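Local coordinates for protein ATP phosphoribosyltransferase regulatory subunit (PDB 3OD1) that probably serves as the HisZ regulatory partner of HisG in the first step of histidine biosynthesis, on a histidyl-tRNA synthetase-like fold, at residues B[187-192]-B[273-278]. Residues are numbered along the deposited sequence; the frame is centred on the assembly and turned at random.
Sequences RLRRFL and LHMSYY
The selenomethionine side chain of M275 lies against helix 182-193 at R189 and R190, overlapping R190 and the aliphatic base of R189. SE packs on the helix backbone, 3.9 Å from R190 CA and 4.0 Å from R189 C, while CE reaches R189 CB at 4.1 Å. CG stands anti to the carbonyl carbon of M275 (chi1 -65°), and bends at chi2 and chi3 fold the chain so that both SE and the methyl group reach the helix. The first bond of the R190 side chain does not point at the loop: its CG is anti to the backbone N (chi1 169°), and two further bends bring the guanidinium to M275. The two side chains cross at about a right angle. M275 CG sits 3.7 Å above one face of the R190 guanidinium, displaced toward its rim, while CE lies 3.9 Å from R190 NH2, a van der Waals packing of carbon on a flat charged group.

The guanidinium of R189 passes the M275 carbonyl, where M275 O lies 4.2 Å from R189 NE. R189 NH2 forms a salt bridge with D186 one turn earlier in the helix, and NH1 makes a weak hydrogen bond to N172 of helix 168-179; NE is buried by the contact and has no polar partner in the model. On the loop side, the S276 amide donates to H274 ND1 in the plane of the imidazole (3.1 Å, 171°), tying together the residues that flank M275. Helix 182-193 belongs to the mainly helical region between strands 162-167 and 265-268 of the large mixed sheet, consistent with the helical insertion of histidyl-tRNA synthetase-like catalytic domains, and M275 joins it to the loop before strand 281-286.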
loop_
_atom_site.group_PDB
_atom_site.type_symbol
_atom_site.label_atom_id
_atom_site.label_comp_id
_atom_site.label_asym_id
_atom_site.label_seq_id
_atom_site.Cartn_x
_atom_site.Cartn_y
_atom_site.Cartn_z
ATOM N N ARG B 187 6.199 36.792 14.033
ATOM C CA ARG B 187 7.400 36.583 14.835
ATOM C C ARG B 187 7.074 35.846 16.130
ATOM O O ARG B 187 7.825 34.962 16.567
ATOM C CB ARG B 187 8.077 37.927 15.139
ATOM C CG ARG B 187 9.600 37.865 15.182
ATOM C CD ARG B 187 10.232 39.249 15.039
ATOM N NE ARG B 187 11.637 39.167 14.638
ATOM C CZ ARG B 187 12.632 39.825 15.229
ATOM N NH1 ARG B 187 12.384 40.627 16.257
ATOM N NH2 ARG B 187 13.878 39.683 14.790
ATOM N N LEU B 188 5.950 36.217 16.737
ATOM C CA LEU B 188 5.449 35.540 17.932
ATOM C C LEU B 188 4.969 34.116 17.621
ATOM O O LEU B 188 5.306 33.175 18.338
ATOM C CB LEU B 188 4.327 36.353 18.590
ATOM C CG LEU B 188 4.770 37.479 19.530
ATOM C CD1 LEU B 188 3.615 38.434 19.852
ATOM C CD2 LEU B 188 5.373 36.903 20.802
ATOM N N ARG B 189 4.185 33.970 16.552
ATOM C CA ARG B 189 3.631 32.674 16.154
ATOM C C ARG B 189 4.734 31.651 15.881
ATOM O O ARG B 189 4.568 30.453 16.135
ATOM C CB ARG B 189 2.769 32.828 14.895
ATOM C CG ARG B 189 1.420 32.114 14.954
ATOM C CD ARG B 189 0.727 32.110 13.591
ATOM N NE ARG B 189 1.002 33.325 12.829
ATOM C CZ ARG B 189 0.321 34.459 12.951
ATOM N NH1 ARG B 189 -0.686 34.547 13.808
ATOM N NH2 ARG B 189 0.648 35.512 12.219
ATOM N N ARG B 190 5.849 32.132 15.339
ATOM C CA ARG B 190 6.997 31.289 15.033
ATOM C C ARG B 190 7.564 30.650 16.301
ATOM O O ARG B 190 7.887 29.461 16.311
ATOM C CB ARG B 190 8.073 32.113 14.336
ATOM C CG ARG B 190 9.402 31.401 14.200
ATOM C CD ARG B 190 9.346 30.428 13.074
ATOM N NE ARG B 190 8.857 31.069 11.860
ATOM C CZ ARG B 190 8.656 30.423 10.718
ATOM N NH1 ARG B 190 8.903 29.116 10.651
ATOM N NH2 ARG B 190 8.208 31.081 9.654
ATOM N N PHE B 191 7.669 31.434 17.374
ATOM C CA PHE B 191 8.115 30.885 18.658
ATOM C C PHE B 191 7.205 29.744 19.117
ATOM O O PHE B 191 7.685 28.711 19.584
ATOM C CB PHE B 191 8.202 31.965 19.737
ATOM C CG PHE B 191 9.370 32.894 19.570
ATOM C CD1 PHE B 191 10.659 32.454 19.810
ATOM C CD2 PHE B 191 9.178 34.208 19.167
ATOM C CE1 PHE B 191 11.740 33.305 19.656
ATOM C CE2 PHE B 191 10.257 35.071 19.009
ATOM C CZ PHE B 191 11.537 34.619 19.251
ATOM N N LEU B 192 5.896 29.937 18.981
ATOM C CA LEU B 192 4.920 28.919 19.378
ATOM C C LEU B 192 5.030 27.693 18.487
ATOM O O LEU B 192 5.027 26.559 18.962
ATOM C CB LEU B 192 3.493 29.476 19.319
ATOM C CG LEU B 192 3.211 30.664 20.248
ATOM C CD1 LEU B 192 1.882 31.331 19.908
ATOM C CD2 LEU B 192 3.240 30.218 21.707
ATOM N N LEU B 273 0.224 24.329 14.598
ATOM C CA LEU B 273 0.687 23.165 13.829
ATOM C C LEU B 273 1.384 23.582 12.539
ATOM O O LEU B 273 2.081 22.793 11.911
ATOM C CB LEU B 273 -0.480 22.211 13.519
ATOM C CG LEU B 273 -1.118 21.363 14.639
ATOM C CD1 LEU B 273 -2.220 20.472 14.069
ATOM C CD2 LEU B 273 -0.087 20.498 15.342
ATOM N N HIS B 274 1.201 24.839 12.151
ATOM C CA HIS B 274 1.644 25.307 10.852
ATOM C C HIS B 274 1.521 26.825 10.859
ATOM O O HIS B 274 0.676 27.376 11.566
ATOM C CB HIS B 274 0.757 24.689 9.764
ATOM C CG HIS B 274 1.346 24.742 8.389
ATOM N ND1 HIS B 274 1.387 25.901 7.644
ATOM C CD2 HIS B 274 1.893 23.775 7.612
ATOM C CE1 HIS B 274 1.947 25.650 6.472
ATOM N NE2 HIS B 274 2.265 24.369 6.429
HETATM N N MSE B 275 2.356 27.514 10.093
HETATM C CA MSE B 275 2.282 28.972 10.077
HETATM C C MSE B 275 1.039 29.524 9.371
HETATM O O MSE B 275 0.613 30.645 9.667
HETATM C CB MSE B 275 3.567 29.589 9.505
HETATM C CG MSE B 275 4.811 29.329 10.355
HETATM SE SE MSE B 275 4.726 30.218 12.097
HETATM C CE MSE B 275 4.921 32.078 11.495
ATOM N N SER B 276 0.441 28.760 8.457
ATOM C CA SER B 276 -0.684 29.307 7.677
ATOM C C SER B 276 -1.782 28.310 7.284
ATOM O O SER B 276 -2.937 28.679 7.088
ATOM C CB SER B 276 -0.156 29.959 6.401
ATOM O OG SER B 276 0.664 29.047 5.684
ATOM N N TYR B 277 -1.414 27.051 7.166
ATOM C CA TYR B 277 -2.274 26.049 6.540
ATOM C C TYR B 277 -3.595 25.800 7.273
ATOM O O TYR B 277 -4.654 25.765 6.650
ATOM C CB TYR B 277 -1.476 24.761 6.423
ATOM C CG TYR B 277 -2.186 23.579 5.839
ATOM C CD1 TYR B 277 -2.156 23.339 4.463
ATOM C CD2 TYR B 277 -2.819 22.647 6.661
ATOM C CE1 TYR B 277 -2.770 22.231 3.918
ATOM C CE2 TYR B 277 -3.441 21.526 6.119
ATOM C CZ TYR B 277 -3.406 21.328 4.743
ATOM O OH TYR B 277 -4.012 20.219 4.181
ATOM N N TYR B 278 -3.533 25.621 8.587
ATOM C CA TYR B 278 -4.746 25.403 9.375
ATOM C C TYR B 278 -5.414 26.725 9.704
ATOM O O TYR B 278 -4.738 27.724 9.955
ATOM C CB TYR B 278 -4.442 24.623 10.653
ATOM C CG TYR B 278 -3.874 23.251 10.399
ATOM C CD1 TYR B 278 -4.704 22.175 10.129
ATOM C CD2 TYR B 278 -2.495 23.033 10.430
ATOM C CE1 TYR B 278 -4.171 20.901 9.888
ATOM C CE2 TYR B 278 -1.957 21.777 10.198
ATOM C CZ TYR B 278 -2.795 20.717 9.928
ATOM O OH TYR B 278 -2.239 19.475 9.699
#